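Local coordinates for protein 1,4-beta-N-Acetylmuramidase M1 (Streptomyces coelicolor, PDB 1JFX) that hydrolyses the beta-1,4 links between N-acetylmuramic acid and N-acetylglucosamine in bacterial peptidoglycan, with both lysozyme and diacetylmuramidase activity, at residues 74-79 against 121-126; 84-89 against 131-136; 135-140 against 156-161; 165-170 against 180-185. All coordinates share one frame; numbering follows the deposited sequence.

Interaction 1. Residues 74-79 against 121-126; sequences AQADYF and NDFHAR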
loop_
_atom_site.group_PDB
_atom_site.type_symbol
_atom_site.label_atom_id
_atom_site.label_comp_id
_atom_site.label_asym_id
_atom_site.label_seq_id
_atom_site.Cartn_x
_atom_site.Cartn_y
_atom_site.Cartn_z
ATOM N N ALA A 74 -17.823 2.378 0.963
ATOM C CA ALA A 74 -17.711 3.239 2.140
ATOM C C ALA A 74 -16.277 3.444 2.622
ATOM O O ALA A 74 -15.886 4.564 2.960
ATOM C CB ALA A 74 -18.555 2.687 3.281
ATOM N N GLN A 75 -15.485 2.378 2.668
ATOM C CA GLN A 75 -14.123 2.547 3.133
ATOM C C GLN A 75 -13.252 3.282 2.113
ATOM O O GLN A 75 -12.318 3.972 2.504
ATOM C CB GLN A 75 -13.508 1.203 3.558
ATOM C CG GLN A 75 -13.905 0.892 5.001
ATOM C CD GLN A 75 -13.464 -0.461 5.521
ATOM O OE1 GLN A 75 -12.291 -0.837 5.427
ATOM N NE2 GLN A 75 -14.412 -1.194 6.112
ATOM N N ALA A 76 -13.568 3.161 0.821
ATOM C CA ALA A 76 -12.791 3.885 -0.192
ATOM C C ALA A 76 -13.043 5.392 -0.023
ATOM O O ALA A 76 -12.109 6.198 -0.135
ATOM C CB ALA A 76 -13.189 3.426 -1.630
ATOM N N ASP A 77 -14.292 5.780 0.234
ATOM C CA ASP A 77 -14.596 7.202 0.426
ATOM C C ASP A 77 -13.905 7.711 1.700
ATOM O O ASP A 77 -13.321 8.800 1.707
ATOM C CB ASP A 77 -16.115 7.446 0.524
ATOM C CG ASP A 77 -16.778 7.639 -0.834
ATOM O OD1 ASP A 77 -16.182 8.318 -1.695
ATOM O OD2 ASP A 77 -17.907 7.126 -1.047
ATOM N N TYR A 78 -13.966 6.929 2.774
ATOM C CA TYR A 78 -13.336 7.313 4.033
ATOM C C TYR A 78 -11.838 7.552 3.803
ATOM O O TYR A 78 -11.288 8.570 4.205
ATOM C CB TYR A 78 -13.561 6.210 5.079
ATOM C CG TYR A 78 -12.830 6.437 6.386
ATOM C CD1 TYR A 78 -12.908 7.659 7.050
ATOM C CD2 TYR A 78 -12.046 5.431 6.947
ATOM C CE1 TYR A 78 -12.212 7.872 8.245
ATOM C CE2 TYR A 78 -11.349 5.632 8.138
ATOM C CZ TYR A 78 -11.435 6.852 8.779
ATOM O OH TYR A 78 -10.742 7.068 9.959
ATOM N N PHE A 79 -11.192 6.609 3.126
ATOM C CA PHE A 79 -9.770 6.720 2.811
ATOM C C PHE A 79 -9.473 7.949 1.943
ATOM O O PHE A 79 -8.570 8.738 2.239
ATOM C CB PHE A 79 -9.330 5.443 2.083
ATOM C CG PHE A 79 -7.892 5.447 1.622
ATOM C CD1 PHE A 79 -6.848 5.780 2.490
ATOM C CD2 PHE A 79 -7.584 5.030 0.330
ATOM C CE1 PHE A 79 -5.504 5.682 2.069
ATOM C CE2 PHE A 79 -6.272 4.928 -0.103
ATOM C CZ PHE A 79 -5.218 5.251 0.767
ATOM N N ASN A 121 -13.759 -5.024 -5.572
ATOM C CA ASN A 121 -14.138 -4.329 -6.797
ATOM C C ASN A 121 -14.784 -2.981 -6.457
ATOM O O ASN A 121 -14.539 -1.967 -7.128
ATOM C CB ASN A 121 -15.128 -5.171 -7.597
ATOM C CG ASN A 121 -15.254 -4.698 -9.022
ATOM O OD1 ASN A 121 -14.278 -4.708 -9.772
ATOM N ND2 ASN A 121 -16.447 -4.273 -9.407
ATOM N N ASP A 122 -15.607 -2.971 -5.409
ATOM C CA ASP A 122 -16.281 -1.749 -4.989
ATOM C C ASP A 122 -15.275 -0.721 -4.474
ATOM O O ASP A 122 -15.393 0.476 -4.767
ATOM C CB ASP A 122 -17.321 -2.045 -3.901
ATOM C CG ASP A 122 -18.559 -2.755 -4.440
ATOM O OD1 ASP A 122 -18.717 -2.845 -5.677
ATOM O OD2 ASP A 122 -19.387 -3.201 -3.611
ATOM N N PHE A 123 -14.298 -1.173 -3.695
ATOM C CA PHE A 123 -13.288 -0.258 -3.183
ATOM C C PHE A 123 -12.510 0.326 -4.362
ATOM O O PHE A 123 -12.262 1.534 -4.428
ATOM C CB PHE A 123 -12.336 -0.976 -2.210
ATOM C CG PHE A 123 -11.415 -0.044 -1.453
ATOM C CD1 PHE A 123 -10.319 0.554 -2.080
ATOM C CD2 PHE A 123 -11.659 0.250 -0.111
ATOM C CE1 PHE A 123 -9.478 1.439 -1.366
ATOM C CE2 PHE A 123 -10.833 1.118 0.606
ATOM C CZ PHE A 123 -9.737 1.718 -0.020
ATOM N N HIS A 124 -12.134 -0.524 -5.307
ATOM C CA HIS A 124 -11.399 -0.041 -6.462
ATOM C C HIS A 124 -12.229 0.970 -7.264
ATOM O O HIS A 124 -11.736 2.030 -7.639
ATOM C CB HIS A 124 -10.978 -1.217 -7.366
ATOM C CG HIS A 124 -10.395 -0.785 -8.677
ATOM N ND1 HIS A 124 -11.173 -0.324 -9.720
ATOM C CD2 HIS A 124 -9.109 -0.679 -9.092
ATOM C CE1 HIS A 124 -10.390 0.052 -10.716
ATOM N NE2 HIS A 124 -9.134 -0.151 -10.361
ATOM N N ALA A 125 -13.495 0.650 -7.512
ATOM C CA ALA A 125 -14.341 1.543 -8.294
ATOM C C ALA A 125 -14.501 2.901 -7.637
ATOM O O ALA A 125 -14.400 3.931 -8.313
ATOM C CB ALA A 125 -15.708 0.924 -8.516
ATOM N N ARG A 126 -14.739 2.914 -6.329
ATOM C CA ARG A 126 -14.937 4.186 -5.642
ATOM C C ARG A 126 -13.638 4.967 -5.504
ATOM O O ARG A 126 -13.633 6.199 -5.645
ATOM C CB ARG A 126 -15.582 3.965 -4.271
ATOM C CG ARG A 126 -15.908 5.253 -3.498
ATOM C CD ARG A 126 -16.706 6.282 -4.330
ATOM N NE ARG A 126 -17.908 5.741 -4.973
ATOM C CZ ARG A 126 -19.154 5.913 -4.531
ATOM N NH1 ARG A 126 -19.403 6.606 -3.422
ATOM N NH2 ARG A 126 -20.168 5.419 -5.228
#
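The carboxylate of Asp77 is shared by two arginines of helix 113-131. OD2 takes NH1 of Arg126 at 2.9 Å on its syn lone pair, in a salt bridge bent to 141° at the hydrogen, while OD1 pairs with Arg130. The carboxylate and guanidinium planes stand 57° apart. The arginine chain bends at chi2 and again at chi3, and Arg126 CD passes 3.4 Å from Asp77 OD1 before the guanidinium turns to OD2. The two helices lie on the outside of the beta/alpha barrel and run roughly the same way, their axes 8.1 Å apart and crossing at -38°. The small side chain of Ala76 is consistent with this close approach: its CB sits over the centre of the Phe123 ring, 3.8 Å from the centroid, and also meets Arg126 CB at 3.6 Å. Farther in, Phe79 CD2 meets the edge of Phe123 at CZ, 4.0 Å away, and the Phe79 ring also packs on Tyr127. The amide of Gln75 turns to His63, Arg66 and Ser70, leaving CB to touch Phe123.

Interaction 2. Residues 84-89 against 131-136; sequences GGWSRD and TTRDVV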
loop_
_atom_site.group_PDB
_atom_site.type_symbol
_atom_site.label_atom_id
_atom_site.label_comp_id
_atom_site.label_asym_id
_atom_site.label_seq_id
_atom_site.Cartn_x
_atom_site.Cartn_y
_atom_site.Cartn_z
ATOM N N GLY A 84 -5.991 9.566 1.520
ATOM C CA GLY A 84 -5.831 8.859 0.258
ATOM C C GLY A 84 -6.014 9.645 -1.025
ATOM O O GLY A 84 -5.957 9.077 -2.117
ATOM N N GLY A 85 -6.242 10.948 -0.905
ATOM C CA GLY A 85 -6.422 11.757 -2.100
ATOM C C GLY A 85 -5.166 11.756 -2.942
ATOM O O GLY A 85 -4.061 11.542 -2.442
ATOM N N TRP A 86 -5.328 11.994 -4.235
ATOM C CA TRP A 86 -4.180 12.001 -5.118
ATOM C C TRP A 86 -4.233 13.142 -6.115
ATOM O O TRP A 86 -5.305 13.545 -6.556
ATOM C CB TRP A 86 -4.105 10.676 -5.910
ATOM C CG TRP A 86 -2.985 10.674 -6.928
ATOM C CD1 TRP A 86 -1.673 10.346 -6.705
ATOM C CD2 TRP A 86 -3.052 11.144 -8.287
ATOM N NE1 TRP A 86 -0.926 10.588 -7.834
ATOM C CE2 TRP A 86 -1.746 11.080 -8.817
ATOM C CE3 TRP A 86 -4.092 11.624 -9.100
ATOM C CZ2 TRP A 86 -1.444 11.475 -10.128
ATOM C CZ3 TRP A 86 -3.801 12.014 -10.399
ATOM C CH2 TRP A 86 -2.481 11.937 -10.905
ATOM N N SER A 87 -3.061 13.670 -6.446
ATOM C CA SER A 87 -2.944 14.679 -7.493
ATOM C C SER A 87 -1.506 14.597 -7.981
ATOM O O SER A 87 -0.612 14.157 -7.249
ATOM C CB SER A 87 -3.292 16.092 -6.998
ATOM O OG SER A 87 -2.303 16.603 -6.135
ATOM N N ARG A 88 -1.286 15.003 -9.231
ATOM C CA ARG A 88 0.043 14.941 -9.819
ATOM C C ARG A 88 0.962 16.045 -9.321
ATOM O O ARG A 88 0.697 17.229 -9.540
ATOM C CB ARG A 88 -0.060 15.025 -11.347
ATOM C CG ARG A 88 1.304 15.110 -12.022
ATOM C CD ARG A 88 1.187 15.178 -13.528
ATOM N NE ARG A 88 2.516 15.170 -14.131
ATOM C CZ ARG A 88 2.748 14.976 -15.425
ATOM N NH1 ARG A 88 1.732 14.772 -16.255
ATOM N NH2 ARG A 88 3.992 14.969 -15.883
ATOM N N ASP A 89 2.037 15.660 -8.640
ATOM C CA ASP A 89 2.998 16.646 -8.151
ATOM C C ASP A 89 4.410 16.097 -8.031
ATOM O O ASP A 89 5.217 16.623 -7.265
ATOM C CB ASP A 89 2.539 17.239 -6.804
ATOM C CG ASP A 89 2.533 16.228 -5.669
ATOM O OD1 ASP A 89 3.005 15.086 -5.854
ATOM O OD2 ASP A 89 2.054 16.596 -4.577
ATOM N N THR A 131 -10.313 9.600 -7.100
ATOM C CA THR A 131 -8.965 10.070 -7.424
ATOM C C THR A 131 -8.444 9.942 -8.855
ATOM O O THR A 131 -7.386 10.497 -9.170
ATOM C CB THR A 131 -7.928 9.313 -6.545
ATOM O OG1 THR A 131 -7.840 7.958 -7.012
ATOM C CG2 THR A 131 -8.352 9.297 -5.058
ATOM N N THR A 132 -9.171 9.200 -9.690
ATOM C CA THR A 132 -8.825 8.848 -11.077
ATOM C C THR A 132 -7.789 7.724 -11.104
ATOM O O THR A 132 -7.467 7.216 -12.170
ATOM C CB THR A 132 -8.256 10.022 -11.973
ATOM O OG1 THR A 132 -6.890 10.304 -11.631
ATOM C CG2 THR A 132 -9.112 11.278 -11.836
ATOM N N ARG A 133 -7.299 7.306 -9.936
ATOM C CA ARG A 133 -6.267 6.276 -9.919
ATOM C C ARG A 133 -6.724 4.868 -9.594
ATOM O O ARG A 133 -7.696 4.671 -8.862
ATOM C CB ARG A 133 -5.176 6.628 -8.900
ATOM C CG ARG A 133 -4.548 8.011 -9.032
ATOM C CD ARG A 133 -3.940 8.251 -10.422
ATOM N NE ARG A 133 -3.039 7.185 -10.888
ATOM C CZ ARG A 133 -1.728 7.123 -10.649
ATOM N NH1 ARG A 133 -1.119 8.064 -9.933
ATOM N NH2 ARG A 133 -1.012 6.119 -11.154
ATOM N N ASP A 134 -5.995 3.896 -10.151
ATOM C CA ASP A 134 -6.220 2.472 -9.863
ATOM C C ASP A 134 -5.523 2.208 -8.518
ATOM O O ASP A 134 -4.308 2.390 -8.387
ATOM C CB ASP A 134 -5.573 1.579 -10.929
ATOM C CG ASP A 134 -6.331 1.581 -12.239
ATOM O OD1 ASP A 134 -7.569 1.718 -12.213
ATOM O OD2 ASP A 134 -5.692 1.419 -13.308
ATOM N N VAL A 135 -6.284 1.774 -7.522
ATOM C CA VAL A 135 -5.720 1.520 -6.209
ATOM C C VAL A 135 -4.702 0.377 -6.263
ATOM O O VAL A 135 -4.880 -0.595 -7.000
ATOM C CB VAL A 135 -6.841 1.185 -5.191
ATOM C CG1 VAL A 135 -7.455 -0.180 -5.514
ATOM C CG2 VAL A 135 -6.279 1.225 -3.759
ATOM N N VAL A 136 -3.614 0.523 -5.509
ATOM C CA VAL A 136 -2.589 -0.513 -5.434
ATOM C C VAL A 136 -3.049 -1.499 -4.358
ATOM O O VAL A 136 -3.461 -1.089 -3.279
ATOM C CB VAL A 136 -1.236 0.107 -5.024
ATOM C CG1 VAL A 136 -0.203 -0.983 -4.752
ATOM C CG2 VAL A 136 -0.764 1.041 -6.132
HETATM O O HOH W 1 -7.084 13.337 -8.938
#
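An ST turn closes the C-terminal end of helix 113-131, where Thr131 OG1 accepts the backbone N of Arg133 at 3.0 Å and also bonds Tyr127 O, one turn back in the helix; the chain leaving it packs on Trp86 in the loop before strand 96-98. Arg133 covers one face of the indole. Its CD lies 3.6 Å from the centroid of the six-membered ring, nearly on the ring normal, as a CH-pi contact. Bends at chi2 (-57°) and chi3 (-50°) curl the chain across the ring, and NH1 ends 3.3 Å from Trp86 CE2. The guanidinium does not lie flat: its plane stands 75° from the indole and presents an edge to the face, with CZ 4.7 Å from the six-membered ring's centroid. On the other face lies the backbone N of Arg88. Thr131 CG2 rests 3.8 Å from Gly84 O, and a water bridges Trp86 O and Thr131 O, donating to both. Trp86 NE1 is held by Thr92 O and Ala213 O, Arg133 NH2 by Leu212 O. Cation-pi attraction and CH-pi packing thus join the segments directly, while the Leu212 carbonyl, on the last helix, may offset part of the arginine's charge.

Interaction 3. Residues 135-140 against 156-161; sequences VVIYTT and AKSPFW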
loop_
_atom_site.group_PDB
_atom_site.type_symbol
_atom_site.label_atom_id
_atom_site.label_comp_id
_atom_site.label_asym_id
_atom_site.label_seq_id
_atom_site.Cartn_x
_atom_site.Cartn_y
_atom_site.Cartn_z
ATOM N N VAL A 135 -6.284 1.774 -7.522
ATOM C CA VAL A 135 -5.720 1.520 -6.209
ATOM C C VAL A 135 -4.702 0.377 -6.263
ATOM O O VAL A 135 -4.880 -0.595 -7.000
ATOM C CB VAL A 135 -6.841 1.185 -5.191
ATOM C CG1 VAL A 135 -7.455 -0.180 -5.514
ATOM C CG2 VAL A 135 -6.279 1.225 -3.759
ATOM N N VAL A 136 -3.614 0.523 -5.509
ATOM C CA VAL A 136 -2.589 -0.513 -5.434
ATOM C C VAL A 136 -3.049 -1.499 -4.358
ATOM O O VAL A 136 -3.461 -1.089 -3.279
ATOM C CB VAL A 136 -1.236 0.107 -5.024
ATOM C CG1 VAL A 136 -0.203 -0.983 -4.752
ATOM C CG2 VAL A 136 -0.764 1.041 -6.132
ATOM N N ILE A 137 -2.979 -2.796 -4.642
ATOM C CA ILE A 137 -3.392 -3.794 -3.666
ATOM C C ILE A 137 -2.195 -4.401 -2.932
ATOM O O ILE A 137 -1.296 -4.983 -3.558
ATOM C CB ILE A 137 -4.207 -4.945 -4.344
ATOM C CG1 ILE A 137 -5.556 -4.405 -4.841
ATOM C CG2 ILE A 137 -4.434 -6.101 -3.339
ATOM C CD1 ILE A 137 -6.363 -5.430 -5.651
ATOM N N TYR A 138 -2.174 -4.224 -1.612
ATOM C CA TYR A 138 -1.128 -4.813 -0.766
ATOM C C TYR A 138 -1.762 -6.000 -0.072
ATOM O O TYR A 138 -2.813 -5.862 0.575
ATOM C CB TYR A 138 -0.632 -3.826 0.309
ATOM C CG TYR A 138 0.193 -4.483 1.423
ATOM C CD1 TYR A 138 -0.427 -5.104 2.518
ATOM C CD2 TYR A 138 1.595 -4.489 1.375
ATOM C CE1 TYR A 138 0.322 -5.707 3.529
ATOM C CE2 TYR A 138 2.356 -5.083 2.387
ATOM C CZ TYR A 138 1.712 -5.693 3.464
ATOM O OH TYR A 138 2.457 -6.277 4.482
ATOM N N THR A 139 -1.126 -7.159 -0.195
ATOM C CA THR A 139 -1.627 -8.372 0.451
ATOM C C THR A 139 -0.578 -9.465 0.371
ATOM O O THR A 139 0.520 -9.244 -0.145
ATOM C CB THR A 139 -2.940 -8.868 -0.227
ATOM O OG1 THR A 139 -3.507 -9.934 0.546
ATOM C CG2 THR A 139 -2.684 -9.370 -1.636
ATOM N N THR A 140 -0.894 -10.624 0.938
ATOM C CA THR A 140 0.002 -11.769 0.851
ATOM C C THR A 140 -0.612 -12.710 -0.166
ATOM O O THR A 140 -1.812 -12.665 -0.420
ATOM C CB THR A 140 0.153 -12.532 2.201
ATOM O OG1 THR A 140 -1.132 -12.959 2.685
ATOM C CG2 THR A 140 0.836 -11.631 3.240
ATOM N N ALA A 156 -5.961 -6.559 -14.406
ATOM C CA ALA A 156 -5.833 -5.374 -15.251
ATOM C C ALA A 156 -6.296 -4.105 -14.556
ATOM O O ALA A 156 -6.303 -3.038 -15.169
ATOM C CB ALA A 156 -6.615 -5.565 -16.548
ATOM N N LYS A 157 -6.661 -4.213 -13.282
ATOM C CA LYS A 157 -7.168 -3.058 -12.540
ATOM C C LYS A 157 -6.278 -2.489 -11.446
ATOM O O LYS A 157 -6.292 -1.288 -11.215
ATOM C CB LYS A 157 -8.505 -3.395 -11.888
ATOM C CG LYS A 157 -9.687 -3.509 -12.828
ATOM C CD LYS A 157 -10.930 -3.785 -12.002
ATOM C CE LYS A 157 -12.198 -3.697 -12.814
ATOM N NZ LYS A 157 -13.361 -4.067 -11.957
ATOM N N SER A 158 -5.535 -3.344 -10.750
ATOM C CA SER A 158 -4.698 -2.862 -9.657
ATOM C C SER A 158 -3.256 -3.325 -9.638
ATOM O O SER A 158 -2.988 -4.520 -9.803
ATOM C CB SER A 158 -5.297 -3.286 -8.305
ATOM O OG SER A 158 -6.481 -2.580 -7.972
ATOM N N PRO A 159 -2.309 -2.392 -9.440
ATOM C CA PRO A 159 -0.898 -2.797 -9.374
ATOM C C PRO A 159 -0.818 -3.663 -8.102
ATOM O O PRO A 159 -1.578 -3.448 -7.144
ATOM C CB PRO A 159 -0.157 -1.475 -9.190
ATOM C CG PRO A 159 -1.040 -0.485 -9.908
ATOM C CD PRO A 159 -2.440 -0.920 -9.547
ATOM N N PHE A 160 0.109 -4.616 -8.072
ATOM C CA PHE A 160 0.230 -5.526 -6.936
ATOM C C PHE A 160 1.436 -5.244 -6.042
ATOM O O PHE A 160 2.568 -5.178 -6.515
ATOM C CB PHE A 160 0.293 -6.963 -7.509
ATOM C CG PHE A 160 0.429 -8.063 -6.483
ATOM C CD1 PHE A 160 -0.393 -8.112 -5.360
ATOM C CD2 PHE A 160 1.329 -9.106 -6.700
ATOM C CE1 PHE A 160 -0.320 -9.193 -4.471
ATOM C CE2 PHE A 160 1.409 -10.196 -5.816
ATOM C CZ PHE A 160 0.584 -10.238 -4.704
ATOM N N TRP A 161 1.179 -5.052 -4.750
ATOM C CA TRP A 161 2.248 -4.842 -3.774
ATOM C C TRP A 161 2.224 -6.110 -2.916
ATOM O O TRP A 161 1.349 -6.301 -2.071
ATOM C CB TRP A 161 1.969 -3.596 -2.936
ATOM C CG TRP A 161 2.972 -3.345 -1.845
ATOM C CD1 TRP A 161 4.136 -4.023 -1.605
ATOM C CD2 TRP A 161 2.872 -2.344 -0.832
ATOM N NE1 TRP A 161 4.769 -3.502 -0.496
ATOM C CE2 TRP A 161 4.007 -2.470 -0.001
ATOM C CE3 TRP A 161 1.920 -1.353 -0.543
ATOM C CZ2 TRP A 161 4.220 -1.639 1.106
ATOM C CZ3 TRP A 161 2.125 -0.527 0.555
ATOM C CH2 TRP A 161 3.267 -0.674 1.370
#
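Ile137 and Phe160, like Tyr138 and Trp161, are paired in neighbouring parallel strands of the barrel, the first and last strands of a beta-alpha-beta unit whose helix is 141-148. Backbone bonds alternate across them: Ile137 N gives to Pro159 O at 2.9 Å, Trp161 N to Ile137 O at 2.7 Å, and Thr139 N to Trp161 O at a longer 3.2 Å. The tightest side-chain packing is inside the barrel. The register puts Tyr138 and Trp161 together on this inner face, and with CG anti to the backbone N in each, the rings meet there. Tyr138 turns an edge to the face of Trp161 in a T-shaped stack, planes 74° apart, with CD2 over the indole 3.3 Å from Trp161 CD2. Ile137 and Phe160 point to the other side, where Phe160 presents its edge to Thr139 CG2 at 3.7 Å. Buried Ser158 is also tightly held, its OG donating to Val135 O at 2.7 Å and its CB packed on Ile137 CD1. The Pro159 side is looser: this partly exposed ring lays CB 4.0 Å from Val136 CG2. Tyr138 OH is hydrogen-bonded to Gln183 OE1, and its side chain touches Asp98 and Glu100, both predicted catalytic; Trp161 NE1 bonds Asn200. The stack should limit how far the phenol can swing, while its hydroxyl joins the polar network beside the predicted acids.

Interaction 4. Residues 165-170 against 180-185; sequences WGVSAP and TFWQYS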
loop_
_atom_site.group_PDB
_atom_site.type_symbol
_atom_site.label_atom_id
_atom_site.label_comp_id
_atom_site.label_asym_id
_atom_site.label_seq_id
_atom_site.Cartn_x
_atom_site.Cartn_y
_atom_site.Cartn_z
ATOM N N TRP A 165 8.226 -11.808 3.032
ATOM C CA TRP A 165 9.487 -11.572 3.708
ATOM C C TRP A 165 10.487 -12.709 3.645
ATOM O O TRP A 165 10.117 -13.881 3.578
ATOM C CB TRP A 165 9.244 -11.246 5.188
ATOM C CG TRP A 165 8.162 -10.231 5.450
ATOM C CD1 TRP A 165 7.834 -9.149 4.673
ATOM C CD2 TRP A 165 7.309 -10.164 6.601
ATOM N NE1 TRP A 165 6.838 -8.419 5.271
ATOM C CE2 TRP A 165 6.497 -9.017 6.455
ATOM C CE3 TRP A 165 7.154 -10.964 7.745
ATOM C CZ2 TRP A 165 5.542 -8.643 7.410
ATOM C CZ3 TRP A 165 6.206 -10.591 8.695
ATOM C CH2 TRP A 165 5.415 -9.441 8.519
ATOM N N GLY A 166 11.759 -12.333 3.678
ATOM C CA GLY A 166 12.842 -13.299 3.714
ATOM C C GLY A 166 13.124 -14.210 2.540
ATOM O O GLY A 166 13.786 -15.231 2.719
ATOM N N VAL A 167 12.632 -13.876 1.356
ATOM C CA VAL A 167 12.903 -14.706 0.190
ATOM C C VAL A 167 13.669 -13.902 -0.849
ATOM O O VAL A 167 13.625 -12.668 -0.845
ATOM C CB VAL A 167 11.600 -15.266 -0.436
ATOM C CG1 VAL A 167 10.971 -16.286 0.521
ATOM C CG2 VAL A 167 10.614 -14.131 -0.721
ATOM N N SER A 168 14.354 -14.606 -1.748
ATOM C CA SER A 168 15.157 -13.942 -2.769
ATOM C C SER A 168 14.337 -13.250 -3.860
ATOM O O SER A 168 14.812 -12.310 -4.485
ATOM C CB SER A 168 16.137 -14.941 -3.395
ATOM O OG SER A 168 15.455 -15.941 -4.105
ATOM N N ALA A 169 13.113 -13.727 -4.070
ATOM C CA ALA A 169 12.184 -13.189 -5.064
ATOM C C ALA A 169 10.804 -13.587 -4.538
ATOM O O ALA A 169 10.642 -14.667 -3.966
ATOM C CB ALA A 169 12.444 -13.821 -6.439
ATOM N N PRO A 170 9.791 -12.736 -4.741
ATOM C CA PRO A 170 8.452 -13.057 -4.237
ATOM C C PRO A 170 7.608 -14.000 -5.069
ATOM O O PRO A 170 7.696 -14.009 -6.297
ATOM C CB PRO A 170 7.802 -11.681 -4.119
ATOM C CG PRO A 170 8.336 -10.979 -5.362
ATOM C CD PRO A 170 9.801 -11.439 -5.448
ATOM N N THR A 180 4.440 -4.993 -8.518
ATOM C CA THR A 180 4.874 -3.612 -8.708
ATOM C C THR A 180 5.736 -3.198 -7.508
ATOM O O THR A 180 6.790 -2.591 -7.680
ATOM C CB THR A 180 3.651 -2.687 -8.873
ATOM O OG1 THR A 180 2.980 -3.029 -10.097
ATOM C CG2 THR A 180 4.080 -1.214 -8.939
ATOM N N PHE A 181 5.285 -3.528 -6.301
ATOM C CA PHE A 181 6.066 -3.267 -5.084
ATOM C C PHE A 181 6.182 -4.603 -4.373
ATOM O O PHE A 181 5.316 -5.472 -4.522
ATOM C CB PHE A 181 5.362 -2.274 -4.151
ATOM C CG PHE A 181 5.312 -0.875 -4.685
ATOM C CD1 PHE A 181 6.431 -0.051 -4.611
ATOM C CD2 PHE A 181 4.146 -0.377 -5.240
ATOM C CE1 PHE A 181 6.386 1.252 -5.079
ATOM C CE2 PHE A 181 4.090 0.937 -5.715
ATOM C CZ PHE A 181 5.202 1.748 -5.636
ATOM N N TRP A 182 7.248 -4.772 -3.595
ATOM C CA TRP A 182 7.436 -6.010 -2.855
ATOM C C TRP A 182 8.019 -5.697 -1.480
ATOM O O TRP A 182 9.102 -5.121 -1.366
ATOM C CB TRP A 182 8.356 -6.951 -3.647
ATOM C CG TRP A 182 8.946 -8.107 -2.882
ATOM C CD1 TRP A 182 8.383 -8.804 -1.842
ATOM C CD2 TRP A 182 10.232 -8.695 -3.113
ATOM N NE1 TRP A 182 9.255 -9.792 -1.416
ATOM C CE2 TRP A 182 10.391 -9.741 -2.181
ATOM C CE3 TRP A 182 11.267 -8.431 -4.022
ATOM C CZ2 TRP A 182 11.550 -10.525 -2.129
ATOM C CZ3 TRP A 182 12.415 -9.210 -3.971
ATOM C CH2 TRP A 182 12.546 -10.242 -3.026
ATOM N N GLN A 183 7.268 -6.048 -0.438
ATOM C CA GLN A 183 7.728 -5.837 0.935
ATOM C C GLN A 183 8.502 -7.110 1.272
ATOM O O GLN A 183 7.901 -8.173 1.449
ATOM C CB GLN A 183 6.537 -5.684 1.874
ATOM C CG GLN A 183 6.903 -5.188 3.270
ATOM C CD GLN A 183 5.677 -5.163 4.142
ATOM O OE1 GLN A 183 5.139 -6.220 4.487
ATOM N NE2 GLN A 183 5.196 -3.962 4.476
ATOM N N TYR A 184 9.825 -6.995 1.375
ATOM C CA TYR A 184 10.679 -8.161 1.610
ATOM C C TYR A 184 11.228 -8.310 3.012
ATOM O O TYR A 184 11.895 -9.304 3.323
ATOM C CB TYR A 184 11.830 -8.164 0.592
ATOM C CG TYR A 184 12.750 -6.965 0.675
ATOM C CD1 TYR A 184 13.818 -6.952 1.562
ATOM C CD2 TYR A 184 12.541 -5.836 -0.131
ATOM C CE1 TYR A 184 14.661 -5.858 1.655
ATOM C CE2 TYR A 184 13.389 -4.720 -0.045
ATOM C CZ TYR A 184 14.448 -4.751 0.857
ATOM O OH TYR A 184 15.318 -3.704 0.966
ATOM N N SER A 185 10.957 -7.325 3.857
ATOM C CA SER A 185 11.399 -7.387 5.242
ATOM C C SER A 185 10.560 -6.485 6.120
ATOM O O SER A 185 10.108 -5.432 5.674
ATOM C CB SER A 185 12.855 -6.952 5.372
ATOM O OG SER A 185 13.263 -6.982 6.736
#
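The chain leaving strand 160-163 runs beside the last part of strand 181-185, Gly166 N donating to Tyr184 O at 3.1 Å and Trp165 CA approaching the same oxygen. The strand belongs to the wall of the beta/alpha barrel, and the loop 165-170 that precedes it in the chain curves round the indole of Trp182. Pro170 covers one face of that indole, its CD 3.5 Å from the centroid of the six-membered ring and only 6° off the normal, a close CH-pi contact. The opposite face carries CB of Tyr184, two residues on in the same strand, so the ring is held between the two. Around its edge come loop carbonyls: Val167 O lies in the ring plane, 3.2 Å from CZ2 of Trp182, and Ser168 O is 3.4 Å from CH2 of Trp182. The C-H groups at CZ2 and CH2, slightly positive at the ring edge, probably suit these oxygens, while Trp182 NE1 bonds His164 O. Trp165, more exposed, lies side by side with Gln183. The glutamine reaches out extended, with CG anti to the backbone N (chi1 -169°), and its NE2 bonds Asp9, a predicted catalytic residue. That second-shell link probably positions the acid. Besides Tyr138, OE1 accepts Trp165 NE1 at 2.9 Å, lying in the indole plane, although the N-H approaches from above the amide's own plane.

In the fold
Interactions 1 and 3 are buried; 2 and 4 are partly buried at the ends of barrel elements. Interaction 1 joins two outer helices by a salt bridge beside apolar packing, and interaction 3 two inner strands by backbone bonds and an aromatic stack. Toward the surface, interaction 2 relies on cation-pi and CH-pi contacts and a water, interaction 4 on a proline against an indole and a Trp-Gln bond. Helix 113-131 serves both 1 and 2, which touch. Val135 and Val136 are common to 2 and 3, carrying the chain from helix end to strand. Strands 160-163 and 181-185 are neighbours, so 3 and 4 meet near the predicted catalytic acids; interaction 2 lies away from them.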